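Local coordinates for nitrogen regulatory protein P-II (Thiomonas intermedia, PDB 5D4N), which binds adenine nucleotides and, as a carboxysome-associated PII-like protein regulated by bicarbonate, probably acts as a regulator of other proteins, at residues K5-L9 against I98-P103; K10-L16 against I64-V70; L16-K21 against D60-I64; F23-L28 against G81-F85. One frame throughout, in Å; residues are numbered along the deposited sequence.

How the interactions relate
Three of the four contacts lie on one antiparallel sheet and the fourth on the helices that cover it. Strand 7-17 lies between strand 92-100, met at its start in interaction 1, and strand 63-70, met in interactions 2 and 3. Interaction 3 is nested within interaction 2, sharing Leu-16 and Ile-64, and both lie inside the loop closed by interaction 1, whose centre is about 30 Å from that of interaction 3. Interaction 4 joins helices 21-31 and 72-88, about 11 Å between centres from interaction 2, and their segments alternate, as in the double βαβ fold of PII proteins. In this chain AMP binds at Ala-69, and ADP touches Ile-15 and Leu-63 toward the pair's other end.

Interaction 1: residues K5-L9 against I98-P103; sequences KLYPL and IQVGRP. With ACT (acetate ion), chain E.
The Tyr-7 ring carries Pro-103 over one face, while the carbonyl oxygen of Val-100 sits at its edge, near the ring plane. Pro-103 CG stands 3.5 Å from the centroid of the Tyr-7 ring and 19° off its normal, a CH-pi contact displaced toward the CG side of the ring. The tyrosine reaches this place with its CG anti to its own carbonyl carbon (chi1 -62°). The Arg-102 guanidinium meets acetate at its edge: Arg-102 NE gives a nearly straight bond of 2.8 Å to acetate OXT. Arg-102 N adds a weak bond to OXT. Gly-101 N binds the other oxygen, acetate O, at 2.9 Å.

Behind these groups, strands 7-9 and 98-100 pair antiparallel. Tyr-7 and Val-100 exchange two backbone bonds, Tyr-7 N to Val-100 O measuring 2.8 Å, and Leu-9 and Ile-98 do the same. On the sheet face that Tyr-7 shares, Leu-9 CD2 packs 4.1 Å from Val-100 CG1. A water donates to both Lys-5 O and Gly-101 O, bridging the chains just beyond the last strand pair. A serine in place of Tyr-7 would probably leave Pro-103 without the ring it rests on and its loop freer to shift.

With backbone N-H groups and an arginine gathered round it, the acetate site is suited to a small carboxylate and could plausibly accept bicarbonate.

Interaction 2: residues K10-L16 against I64-V70; sequences KKLEIIL and IMIIAAV. With AMP (adenosine monophosphate), chain F.
Lys-11 lays its aliphatic chain across Ile-67, CD coming within 3.6 Å of Ile-67 CG2. A bend at chi3 (75°) then carries the ammonium group forward along its own strand, where Lys-11 NZ forms a salt bridge of 3.1 Å with Glu-13 OE2; NZ also bridges to Glu-13 of the second subunit, and Glu-13 OE1 in turn takes Lys-11 of the third subunit. Met-65 comes next: its SD lies 3.9 Å from Glu-13 CB, and its CG packs on Ile-15 CG1. On the face toward the helices, Leu-16 CD2 reaches both Ile-64 CG1, 3.8 Å away and alongside, and Ile-66 CD1.

Eight antiparallel backbone bonds run from Lys-10 with Val-70 to Leu-16 with Ile-64. Ala-69 reads the adenine of AMP: its N binds AMP N1 at 2.9 Å, and AMP N6 bonds to Ala-69 O at 3.0 Å. Paired N-H and C=O groups match the adenine's acceptor and donor. The linked lysines and glutamates probably offset their charges within the buried trimer centre.

Interaction 3: residues L16-K21 against D60-I64; sequences LEGAHK and DDALI
Beyond the Leu-16 with Ile-64 pair, Glu-17 and Leu-63 form a last, non-hydrogen-bonded pair whose side chains diverge, after which segment 16-21 folds through a 3-10 turn into helix 21-31. Gly-18 N still reaches Ala-62 O at 2.9 Å, though the bond is weak, and Gly-18 CA lies 3.1 Å from Asp-60 O. A water joins the chains next, accepting from Ala-19 N and donating to Asp-61 O.

Leu-63 places its CD2 3.6 Å from Leu-16 O and near Glu-17 CG, and it also touches the bound ADP. Lys-21 crosses Ile-64 at about a right angle, its CB 3.7 Å from Ile-64 CD1. With CG anti to the backbone N (chi1 179°), the lysine passes its CB and CG across that methyl.

At Gly-18 a beta carbon would fall 2.1 Å from Asp-60 O, so the close approach depends on a glycine. Leu-63 gives the nucleotide pocket an apolar wall, while the water completes the backbone bonding where direct pairing ends.

Interaction 4: residues F23-L28 against G81-F85; sequences FATDLL and GFQPF
In the double βαβ fold of PII proteins the two helices lie antiparallel on one face of the sheet, and here helix 21-31 meets helix 72-88 through aromatic side chains. Their short segments run at 162° with axes 11.1 Å apart, spaced by Phe-23, Phe-82 and Phe-85. Phe-82 pushes its ring between the helices: Leu-27 CD1 sits over the ring centre, 3.7 Å from its centroid and 2° off the normal. Ala-24 CB comes in the ring plane, 3.7 Å from Phe-82 CE1. An alanine in place of Phe-82 is likely to leave Leu-27 CD1 and Ala-24 CB without their shared partner and open a gap between the helices.

Phe-23 and Phe-85 both carry CG opposite the backbone N (chi1 173° for Phe-23), and their side chains slide past each other in opposite directions. Their rings lie near parallel but barely overlap. Phe-85 also stacks on His-89; its CD1 lies over one face of the Phe-23 ring, offset toward the rim, and Phe-85 CB comes 3.6 Å from Phe-23 CE1.

Interaction 1: residues K5-L9 against I98-P103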
loop_
_atom_site.group_PDB
_atom_site.type_symbol
_atom_site.label_atom_id
_atom_site.label_comp_id
_atom_site.label_asym_id
_atom_site.label_seq_id
_atom_site.Cartn_x
_atom_site.Cartn_y
_atom_site.Cartn_z
ATOM N N LYS A 5 -17.470 6.161 -13.994
ATOM C CA LYS A 5 -18.152 5.353 -12.982
ATOM C C LYS A 5 -17.107 4.552 -12.226
ATOM O O LYS A 5 -16.086 4.170 -12.807
ATOM C CB LYS A 5 -19.171 4.402 -13.629
ATOM C CG LYS A 5 -20.185 3.819 -12.645
ATOM C CD LYS A 5 -21.317 3.087 -13.349
ATOM C CE LYS A 5 -22.008 2.118 -12.420
ATOM N NZ LYS A 5 -23.064 1.338 -13.118
ATOM N N LEU A 6 -17.320 4.395 -10.919
ATOM C CA LEU A 6 -16.444 3.584 -10.068
ATOM C C LEU A 6 -17.195 2.351 -9.617
ATOM O O LEU A 6 -18.427 2.385 -9.440
ATOM C CB LEU A 6 -15.935 4.400 -8.876
ATOM C CG LEU A 6 -14.909 5.494 -9.227
ATOM C CD1 LEU A 6 -14.545 6.307 -7.977
ATOM C CD2 LEU A 6 -13.599 4.869 -9.768
ATOM N N TYR A 7 -16.451 1.246 -9.462
ATOM C CA TYR A 7 -17.007 -0.048 -9.120
ATOM C C TYR A 7 -16.220 -0.653 -7.972
ATOM O O TYR A 7 -15.002 -0.471 -7.905
ATOM C CB TYR A 7 -16.878 -0.964 -10.330
ATOM C CG TYR A 7 -17.639 -0.467 -11.537
ATOM C CD1 TYR A 7 -17.067 0.452 -12.419
ATOM C CD2 TYR A 7 -18.897 -0.965 -11.838
ATOM C CE1 TYR A 7 -17.730 0.856 -13.575
ATOM C CE2 TYR A 7 -19.562 -0.586 -13.001
ATOM C CZ TYR A 7 -18.982 0.337 -13.858
ATOM O OH TYR A 7 -19.659 0.729 -14.991
ATOM N N PRO A 8 -16.864 -1.397 -7.064
ATOM C CA PRO A 8 -16.109 -1.966 -5.931
ATOM C C PRO A 8 -15.261 -3.165 -6.317
ATOM O O PRO A 8 -15.622 -3.986 -7.182
ATOM C CB PRO A 8 -17.208 -2.377 -4.955
ATOM C CG PRO A 8 -18.380 -2.671 -5.832
ATOM C CD PRO A 8 -18.310 -1.707 -6.973
ATOM N N LEU A 9 -14.122 -3.290 -5.650
ATOM C CA LEU A 9 -13.251 -4.448 -5.852
ATOM C C LEU A 9 -12.511 -4.647 -4.536
ATOM O O LEU A 9 -12.633 -3.813 -3.640
ATOM C CB LEU A 9 -12.226 -4.175 -6.967
ATOM C CG LEU A 9 -11.884 -5.307 -7.940
ATOM C CD1 LEU A 9 -12.989 -5.629 -8.936
ATOM C CD2 LEU A 9 -10.607 -4.989 -8.689
ATOM N N ILE A 98 -11.497 -1.388 -2.346
ATOM C CA ILE A 98 -11.103 -0.298 -3.232
ATOM C C ILE A 98 -12.187 -0.089 -4.269
ATOM O O ILE A 98 -13.136 -0.873 -4.359
ATOM C CB ILE A 98 -9.732 -0.563 -3.938
ATOM C CG1 ILE A 98 -9.799 -1.858 -4.794
ATOM C CG2 ILE A 98 -8.560 -0.641 -2.908
ATOM C CD1 ILE A 98 -8.694 -2.004 -5.910
ATOM N N GLN A 99 -12.000 0.940 -5.090
ATOM C CA GLN A 99 -12.873 1.207 -6.222
ATOM C C GLN A 99 -11.995 1.313 -7.453
ATOM O O GLN A 99 -10.846 1.779 -7.381
ATOM C CB GLN A 99 -13.647 2.510 -6.029
ATOM C CG GLN A 99 -14.670 2.456 -4.915
ATOM C CD GLN A 99 -15.317 3.815 -4.796
ATOM O OE1 GLN A 99 -14.765 4.758 -4.206
ATOM N NE2 GLN A 99 -16.478 3.963 -5.408
ATOM N N VAL A 100 -12.537 0.867 -8.591
ATOM C CA VAL A 100 -11.817 0.919 -9.854
ATOM C C VAL A 100 -12.762 1.454 -10.915
ATOM O O VAL A 100 -13.988 1.363 -10.779
ATOM C CB VAL A 100 -11.257 -0.473 -10.290
ATOM C CG1 VAL A 100 -10.214 -0.997 -9.273
ATOM C CG2 VAL A 100 -12.385 -1.508 -10.466
ATOM N N GLY A 101 -12.185 1.914 -12.008
ATOM C CA GLY A 101 -13.028 2.379 -13.108
ATOM C C GLY A 101 -13.359 1.313 -14.134
ATOM O O GLY A 101 -14.333 1.479 -14.880
ATOM N N ARG A 102 -12.522 0.243 -14.241
ATOM C CA ARG A 102 -12.696 -0.738 -15.303
ATOM C C ARG A 102 -12.782 -2.178 -14.779
ATOM O O ARG A 102 -11.791 -2.915 -14.804
ATOM C CB ARG A 102 -11.561 -0.580 -16.330
ATOM C CG ARG A 102 -11.526 0.819 -16.943
ATOM C CD ARG A 102 -10.241 1.060 -17.679
ATOM N NE ARG A 102 -9.112 1.123 -16.745
ATOM C CZ ARG A 102 -7.859 1.318 -17.134
ATOM N NH1 ARG A 102 -7.571 1.465 -18.430
ATOM N NH2 ARG A 102 -6.877 1.327 -16.242
ATOM N N PRO A 103 -13.973 -2.590 -14.293
ATOM C CA PRO A 103 -14.110 -3.966 -13.765
ATOM C C PRO A 103 -13.612 -5.051 -14.706
ATOM O O PRO A 103 -12.969 -6.000 -14.244
ATOM C CB PRO A 103 -15.607 -4.125 -13.497
ATOM C CG PRO A 103 -16.161 -2.774 -13.492
ATOM C CD PRO A 103 -15.234 -1.829 -14.197
HETATM C C ACT E . -9.060 1.298 -13.122
HETATM O O ACT E . -9.330 1.607 -11.929
HETATM O OXT ACT E . -9.827 1.003 -14.046
HETATM C CH3 ACT E . -7.667 1.242 -13.444
HETATM O O HOH W 1 -15.367 3.923 -15.410
#

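Interaction 2: residues K10-L16 against I64-V70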
loop_
_atom_site.group_PDB
_atom_site.type_symbol
_atom_site.label_atom_id
_atom_site.label_comp_id
_atom_site.label_asym_id
_atom_site.label_seq_id
_atom_site.Cartn_x
_atom_site.Cartn_y
_atom_site.Cartn_z
ATOM N N LYS A 10 -11.739 -5.725 -4.421
ATOM C CA LYS A 10 -10.920 -5.940 -3.220
ATOM C C LYS A 10 -9.464 -5.805 -3.632
ATOM O O LYS A 10 -9.141 -5.975 -4.821
ATOM C CB LYS A 10 -11.186 -7.348 -2.664
ATOM C CG LYS A 10 -12.649 -7.564 -2.199
ATOM C CD LYS A 10 -12.974 -6.810 -0.915
ATOM C CE LYS A 10 -14.444 -7.023 -0.573
ATOM N NZ LYS A 10 -14.810 -6.456 0.735
ATOM N N LYS A 11 -8.583 -5.439 -2.695
ATOM C CA LYS A 11 -7.160 -5.365 -3.012
ATOM C C LYS A 11 -6.420 -6.076 -1.907
ATOM O O LYS A 11 -6.552 -5.722 -0.729
ATOM C CB LYS A 11 -6.667 -3.925 -3.117
ATOM C CG LYS A 11 -5.276 -3.811 -3.784
ATOM C CD LYS A 11 -4.585 -2.499 -3.442
ATOM C CE LYS A 11 -4.032 -2.460 -2.042
ATOM N NZ LYS A 11 -3.320 -1.154 -1.809
ATOM N N LEU A 12 -5.670 -7.099 -2.289
ATOM C CA LEU A 12 -4.850 -7.809 -1.302
ATOM C C LEU A 12 -3.464 -7.217 -1.263
ATOM O O LEU A 12 -2.901 -6.856 -2.294
ATOM C CB LEU A 12 -4.696 -9.286 -1.711
ATOM C CG LEU A 12 -5.991 -10.089 -1.923
ATOM C CD1 LEU A 12 -5.658 -11.556 -2.203
ATOM C CD2 LEU A 12 -6.900 -9.977 -0.754
ATOM N N GLU A 13 -2.885 -7.174 -0.061
ATOM C CA GLU A 13 -1.458 -6.892 0.118
ATOM C C GLU A 13 -0.930 -8.173 0.776
ATOM O O GLU A 13 -1.393 -8.529 1.866
ATOM C CB GLU A 13 -1.193 -5.702 1.049
ATOM C CG GLU A 13 -1.536 -4.408 0.319
ATOM C CD GLU A 13 -1.332 -3.136 1.123
ATOM O OE1 GLU A 13 -1.128 -3.214 2.354
ATOM O OE2 GLU A 13 -1.417 -2.047 0.512
ATOM N N ILE A 14 -0.066 -8.915 0.072
ATOM C CA ILE A 14 0.428 -10.220 0.555
ATOM C C ILE A 14 1.903 -10.033 0.832
ATOM O O ILE A 14 2.663 -9.789 -0.105
ATOM C CB ILE A 14 0.212 -11.280 -0.525
ATOM C CG1 ILE A 14 -1.276 -11.372 -0.916
ATOM C CG2 ILE A 14 0.768 -12.650 -0.039
ATOM C CD1 ILE A 14 -1.486 -12.025 -2.339
ATOM N N ILE A 15 2.303 -10.109 2.106
ATOM C CA ILE A 15 3.700 -9.846 2.475
ATOM C C ILE A 15 4.329 -11.153 2.858
ATOM O O ILE A 15 3.824 -11.841 3.732
ATOM C CB ILE A 15 3.804 -8.796 3.608
ATOM C CG1 ILE A 15 3.125 -7.455 3.159
ATOM C CG2 ILE A 15 5.292 -8.611 3.991
ATOM C CD1 ILE A 15 2.840 -6.419 4.307
ATOM N N LEU A 16 5.398 -11.524 2.162
ATOM C CA LEU A 16 6.035 -12.819 2.396
ATOM C C LEU A 16 7.477 -12.815 1.947
ATOM O O LEU A 16 7.918 -11.885 1.281
ATOM C CB LEU A 16 5.223 -13.970 1.720
ATOM C CG LEU A 16 5.365 -14.150 0.192
ATOM C CD1 LEU A 16 4.581 -15.393 -0.256
ATOM C CD2 LEU A 16 4.852 -12.948 -0.598
ATOM N N ILE A 64 8.897 -9.368 0.228
ATOM C CA ILE A 64 8.224 -8.659 -0.856
ATOM C C ILE A 64 6.771 -8.441 -0.463
ATOM O O ILE A 64 6.251 -9.115 0.439
ATOM C CB ILE A 64 8.296 -9.436 -2.217
ATOM C CG1 ILE A 64 7.570 -10.823 -2.108
ATOM C CG2 ILE A 64 9.721 -9.577 -2.710
ATOM C CD1 ILE A 64 7.408 -11.556 -3.428
ATOM N N MET A 65 6.110 -7.507 -1.145
ATOM C CA MET A 65 4.682 -7.306 -0.966
ATOM C C MET A 65 4.052 -7.422 -2.322
ATOM O O MET A 65 4.425 -6.678 -3.248
ATOM C CB MET A 65 4.350 -5.932 -0.351
ATOM C CG MET A 65 2.863 -5.726 -0.233
ATOM S SD MET A 65 2.409 -4.240 0.711
ATOM C CE MET A 65 3.086 -2.923 -0.364
ATOM N N ILE A 66 3.118 -8.364 -2.456
ATOM C CA ILE A 66 2.413 -8.542 -3.726
ATOM C C ILE A 66 1.080 -7.829 -3.554
ATOM O O ILE A 66 0.333 -8.136 -2.608
ATOM C CB ILE A 66 2.203 -10.042 -4.032
ATOM C CG1 ILE A 66 3.557 -10.747 -4.149
ATOM C CG2 ILE A 66 1.383 -10.166 -5.337
ATOM C CD1 ILE A 66 3.446 -12.318 -4.212
ATOM N N ILE A 67 0.781 -6.886 -4.462
ATOM C CA ILE A 67 -0.460 -6.129 -4.411
ATOM C C ILE A 67 -1.317 -6.719 -5.510
ATOM O O ILE A 67 -0.901 -6.729 -6.676
ATOM C CB ILE A 67 -0.201 -4.618 -4.697
ATOM C CG1 ILE A 67 0.717 -3.996 -3.637
ATOM C CG2 ILE A 67 -1.537 -3.862 -4.804
ATOM C CD1 ILE A 67 1.248 -2.594 -4.090
ATOM N N ALA A 68 -2.513 -7.188 -5.157
ATOM C CA ALA A 68 -3.354 -7.802 -6.153
ATOM C C ALA A 68 -4.785 -7.338 -6.043
ATOM O O ALA A 68 -5.437 -7.635 -5.041
ATOM C CB ALA A 68 -3.271 -9.328 -6.027
ATOM N N ALA A 69 -5.270 -6.581 -7.061
ATOM C CA ALA A 69 -6.673 -6.171 -7.110
ATOM C C ALA A 69 -7.446 -7.335 -7.690
ATOM O O ALA A 69 -7.131 -7.833 -8.782
ATOM C CB ALA A 69 -6.848 -4.932 -8.003
ATOM N N VAL A 70 -8.461 -7.783 -6.942
ATOM C CA VAL A 70 -9.256 -8.953 -7.317
ATOM C C VAL A 70 -10.737 -8.715 -7.082
ATOM O O VAL A 70 -11.109 -8.013 -6.144
ATOM C CB VAL A 70 -8.783 -10.202 -6.523
ATOM C CG1 VAL A 70 -7.301 -10.462 -6.725
ATOM C CG2 VAL A 70 -9.083 -10.116 -5.017
HETATM P P AMP F . -1.877 -3.641 -17.600
HETATM O O1P AMP F . -2.854 -4.809 -17.602
HETATM O O2P AMP F . -0.897 -3.805 -18.747
HETATM O O3P AMP F . -2.525 -2.301 -17.544
HETATM O "O5'" AMP F . -0.960 -3.829 -16.288
HETATM C "C5'" AMP F . 0.128 -2.908 -16.047
HETATM C "C4'" AMP F . 0.580 -3.065 -14.617
HETATM O "O4'" AMP F . -0.479 -2.678 -13.728
HETATM C "C3'" AMP F . 0.900 -4.500 -14.209
HETATM O "O3'" AMP F . 2.183 -4.911 -14.662
HETATM C "C2'" AMP F . 0.798 -4.396 -12.682
HETATM O "O2'" AMP F . 1.981 -3.787 -12.177
HETATM C "C1'" AMP F . -0.409 -3.445 -12.531
HETATM N N9 AMP F . -1.671 -4.167 -12.394
HETATM C C8 AMP F . -2.530 -4.560 -13.392
HETATM N N7 AMP F . -3.551 -5.265 -12.969
HETATM C C5 AMP F . -3.335 -5.364 -11.602
HETATM C C6 AMP F . -4.054 -6.000 -10.572
HETATM N N6 AMP F . -5.186 -6.698 -10.783
HETATM N N1 AMP F . -3.579 -5.877 -9.308
HETATM C C2 AMP F . -2.451 -5.183 -9.098
HETATM N N3 AMP F . -1.666 -4.573 -9.997
HETATM C C4 AMP F . -2.182 -4.684 -11.235
#

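Interaction 3: residues L16-K21 against D60-I64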
loop_
_atom_site.group_PDB
_atom_site.type_symbol
_atom_site.label_atom_id
_atom_site.label_comp_id
_atom_site.label_asym_id
_atom_site.label_seq_id
_atom_site.Cartn_x
_atom_site.Cartn_y
_atom_site.Cartn_z
ATOM N N LEU A 16 5.398 -11.524 2.162
ATOM C CA LEU A 16 6.035 -12.819 2.396
ATOM C C LEU A 16 7.477 -12.815 1.947
ATOM O O LEU A 16 7.918 -11.885 1.281
ATOM C CB LEU A 16 5.223 -13.970 1.720
ATOM C CG LEU A 16 5.365 -14.150 0.192
ATOM C CD1 LEU A 16 4.581 -15.393 -0.256
ATOM C CD2 LEU A 16 4.852 -12.948 -0.598
ATOM N N GLU A 17 8.234 -13.852 2.315
ATOM C CA GLU A 17 9.633 -13.916 1.895
ATOM C C GLU A 17 9.716 -14.102 0.392
ATOM O O GLU A 17 8.932 -14.856 -0.192
ATOM C CB GLU A 17 10.344 -15.075 2.601
ATOM C CG GLU A 17 10.482 -14.836 4.100
ATOM C CD GLU A 17 10.737 -16.139 4.847
ATOM O OE1 GLU A 17 9.798 -16.963 4.932
ATOM O OE2 GLU A 17 11.888 -16.379 5.274
ATOM N N GLY A 18 10.665 -13.418 -0.219
ATOM C CA GLY A 18 10.821 -13.461 -1.672
ATOM C C GLY A 18 11.029 -14.857 -2.237
ATOM O O GLY A 18 10.701 -15.106 -3.402
ATOM N N ALA A 19 11.613 -15.787 -1.428
ATOM C CA ALA A 19 11.828 -17.176 -1.905
ATOM C C ALA A 19 10.510 -17.889 -2.230
ATOM O O ALA A 19 10.517 -18.870 -2.977
ATOM C CB ALA A 19 12.602 -17.974 -0.877
ATOM N N HIS A 20 9.393 -17.398 -1.681
ATOM C CA HIS A 20 8.075 -17.978 -1.924
ATOM C C HIS A 20 7.252 -17.218 -2.970
ATOM O O HIS A 20 6.036 -17.445 -3.088
ATOM C CB HIS A 20 7.329 -18.089 -0.593
ATOM C CG HIS A 20 8.037 -18.959 0.380
ATOM N ND1 HIS A 20 8.195 -20.321 0.141
ATOM C CD2 HIS A 20 8.650 -18.636 1.542
ATOM C CE1 HIS A 20 8.873 -20.782 1.185
ATOM N NE2 HIS A 20 9.165 -19.804 2.054
ATOM N N LYS A 21 7.905 -16.299 -3.737
ATOM C CA LYS A 21 7.197 -15.492 -4.739
ATOM C C LYS A 21 6.426 -16.359 -5.739
ATOM O O LYS A 21 5.234 -16.105 -5.977
ATOM C CB LYS A 21 8.176 -14.579 -5.486
ATOM C CG LYS A 21 7.514 -13.701 -6.586
ATOM C CD LYS A 21 8.520 -12.735 -7.219
ATOM C CE LYS A 21 9.300 -13.331 -8.348
ATOM N NZ LYS A 21 10.224 -12.321 -8.937
ATOM N N ASP A 60 16.574 -11.720 -4.235
ATOM C CA ASP A 60 15.353 -12.505 -4.366
ATOM C C ASP A 60 14.843 -13.068 -3.040
ATOM O O ASP A 60 13.662 -13.409 -2.953
ATOM C CB ASP A 60 15.533 -13.605 -5.420
ATOM C CG ASP A 60 15.686 -13.084 -6.841
ATOM O OD1 ASP A 60 15.259 -11.935 -7.107
ATOM O OD2 ASP A 60 16.178 -13.850 -7.703
ATOM N N ASP A 61 15.711 -13.144 -2.009
ATOM C CA ASP A 61 15.302 -13.659 -0.697
ATOM C C ASP A 61 14.628 -12.618 0.183
ATOM O O ASP A 61 14.027 -12.988 1.183
ATOM C CB ASP A 61 16.478 -14.250 0.057
ATOM C CG ASP A 61 17.057 -15.532 -0.500
ATOM O OD1 ASP A 61 16.403 -16.153 -1.382
ATOM O OD2 ASP A 61 18.175 -15.891 -0.098
ATOM N N ALA A 62 14.795 -11.324 -0.111
ATOM C CA ALA A 62 14.212 -10.289 0.735
ATOM C C ALA A 62 12.674 -10.352 0.747
ATOM O O ALA A 62 12.068 -10.907 -0.195
ATOM C CB ALA A 62 14.680 -8.905 0.274
ATOM N N LEU A 63 12.056 -9.814 1.816
ATOM C CA LEU A 63 10.593 -9.736 1.890
ATOM C C LEU A 63 10.071 -8.970 0.702
ATOM O O LEU A 63 10.714 -8.032 0.223
ATOM C CB LEU A 63 10.076 -8.995 3.143
ATOM C CG LEU A 63 10.117 -9.687 4.485
ATOM C CD1 LEU A 63 9.652 -8.709 5.557
ATOM C CD2 LEU A 63 9.226 -10.924 4.527
ATOM N N ILE A 64 8.897 -9.368 0.228
ATOM C CA ILE A 64 8.224 -8.659 -0.856
ATOM C C ILE A 64 6.771 -8.441 -0.463
ATOM O O ILE A 64 6.251 -9.115 0.439
ATOM C CB ILE A 64 8.296 -9.436 -2.217
ATOM C CG1 ILE A 64 7.570 -10.823 -2.108
ATOM C CG2 ILE A 64 9.721 -9.577 -2.710
ATOM C CD1 ILE A 64 7.408 -11.556 -3.428
HETATM O O HOH W 2 13.146 -15.541 1.037
#

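Interaction 4: residues F23-L28 against G81-F85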
loop_
_atom_site.group_PDB
_atom_site.type_symbol
_atom_site.label_atom_id
_atom_site.label_comp_id
_atom_site.label_asym_id
_atom_site.label_seq_id
_atom_site.Cartn_x
_atom_site.Cartn_y
_atom_site.Cartn_z
ATOM N N PHE A 23 5.265 -19.452 -5.482
ATOM C CA PHE A 23 4.126 -20.122 -4.860
ATOM C C PHE A 23 2.933 -19.155 -4.844
ATOM O O PHE A 23 1.808 -19.518 -5.229
ATOM C CB PHE A 23 4.478 -20.517 -3.427
ATOM C CG PHE A 23 3.320 -21.064 -2.637
ATOM C CD1 PHE A 23 2.476 -20.215 -1.927
ATOM C CD2 PHE A 23 3.080 -22.435 -2.577
ATOM C CE1 PHE A 23 1.367 -20.714 -1.247
ATOM C CE2 PHE A 23 1.987 -22.939 -1.849
ATOM C CZ PHE A 23 1.120 -22.063 -1.215
ATOM N N ALA A 24 3.192 -17.933 -4.388
ATOM C CA ALA A 24 2.126 -16.932 -4.292
ATOM C C ALA A 24 1.578 -16.519 -5.651
ATOM O O ALA A 24 0.356 -16.486 -5.825
ATOM C CB ALA A 24 2.639 -15.727 -3.554
ATOM N N THR A 25 2.459 -16.175 -6.611
ATOM C CA THR A 25 1.996 -15.764 -7.974
ATOM C C THR A 25 1.276 -16.908 -8.688
ATOM O O THR A 25 0.280 -16.677 -9.385
ATOM C CB THR A 25 3.102 -15.113 -8.786
ATOM O OG1 THR A 25 4.121 -16.098 -9.061
ATOM C CG2 THR A 25 3.663 -13.847 -8.090
ATOM N N ASP A 26 1.710 -18.167 -8.439
ATOM C CA ASP A 26 1.012 -19.321 -9.002
ATOM C C ASP A 26 -0.416 -19.427 -8.444
ATOM O O ASP A 26 -1.326 -19.725 -9.214
ATOM C CB ASP A 26 1.754 -20.619 -8.718
ATOM C CG ASP A 26 2.963 -20.891 -9.587
ATOM O OD1 ASP A 26 3.169 -20.144 -10.590
ATOM O OD2 ASP A 26 3.695 -21.842 -9.279
ATOM N N LEU A 27 -0.617 -19.173 -7.126
ATOM C CA LEU A 27 -1.979 -19.166 -6.561
ATOM C C LEU A 27 -2.817 -18.087 -7.220
ATOM O O LEU A 27 -3.995 -18.307 -7.533
ATOM C CB LEU A 27 -1.962 -18.896 -5.051
ATOM C CG LEU A 27 -1.611 -20.086 -4.158
ATOM C CD1 LEU A 27 -1.724 -19.677 -2.698
ATOM C CD2 LEU A 27 -2.477 -21.301 -4.462
ATOM N N LEU A 28 -2.231 -16.902 -7.404
ATOM C CA LEU A 28 -2.980 -15.807 -8.039
ATOM C C LEU A 28 -3.345 -16.165 -9.469
ATOM O O LEU A 28 -4.498 -16.014 -9.840
ATOM C CB LEU A 28 -2.200 -14.488 -8.000
ATOM C CG LEU A 28 -1.850 -13.956 -6.604
ATOM C CD1 LEU A 28 -0.902 -12.790 -6.722
ATOM C CD2 LEU A 28 -3.093 -13.554 -5.830
ATOM N N GLY A 81 -6.200 -20.856 -0.146
ATOM C CA GLY A 81 -4.931 -21.277 -0.723
ATOM C C GLY A 81 -3.748 -20.810 0.090
ATOM O O GLY A 81 -2.765 -21.532 0.226
ATOM N N PHE A 82 -3.822 -19.573 0.613
ATOM C CA PHE A 82 -2.751 -18.985 1.411
ATOM C C PHE A 82 -2.704 -19.531 2.844
ATOM O O PHE A 82 -1.639 -19.505 3.454
ATOM C CB PHE A 82 -2.765 -17.440 1.358
ATOM C CG PHE A 82 -2.135 -16.875 0.102
ATOM C CD1 PHE A 82 -0.757 -16.908 -0.084
ATOM C CD2 PHE A 82 -2.917 -16.334 -0.907
ATOM C CE1 PHE A 82 -0.179 -16.404 -1.255
ATOM C CE2 PHE A 82 -2.336 -15.847 -2.095
ATOM C CZ PHE A 82 -0.967 -15.861 -2.252
ATOM N N GLN A 83 -3.823 -20.044 3.364
ATOM C CA GLN A 83 -3.908 -20.563 4.741
ATOM C C GLN A 83 -2.827 -21.587 5.176
ATOM O O GLN A 83 -2.099 -21.294 6.138
ATOM C CB GLN A 83 -5.335 -21.025 5.073
ATOM C CG GLN A 83 -5.471 -21.549 6.506
ATOM C CD GLN A 83 -6.809 -22.179 6.795
ATOM O OE1 GLN A 83 -7.680 -22.344 5.917
ATOM N NE2 GLN A 83 -6.999 -22.547 8.050
ATOM N N PRO A 84 -2.657 -22.756 4.499
ATOM C CA PRO A 84 -1.606 -23.690 4.930
ATOM C C PRO A 84 -0.233 -23.049 4.815
ATOM O O PRO A 84 0.625 -23.303 5.649
ATOM C CB PRO A 84 -1.751 -24.870 3.967
ATOM C CG PRO A 84 -3.131 -24.779 3.468
ATOM C CD PRO A 84 -3.393 -23.319 3.348
ATOM N N PHE A 85 -0.045 -22.165 3.821
ATOM C CA PHE A 85 1.235 -21.492 3.660
ATOM C C PHE A 85 1.532 -20.614 4.872
ATOM O O PHE A 85 2.620 -20.737 5.437
ATOM C CB PHE A 85 1.268 -20.676 2.355
ATOM C CG PHE A 85 2.560 -19.920 2.188
ATOM C CD1 PHE A 85 3.704 -20.554 1.700
ATOM C CD2 PHE A 85 2.663 -18.603 2.598
ATOM C CE1 PHE A 85 4.904 -19.846 1.573
ATOM C CE2 PHE A 85 3.866 -17.914 2.500
ATOM C CZ PHE A 85 4.980 -18.545 2.004
#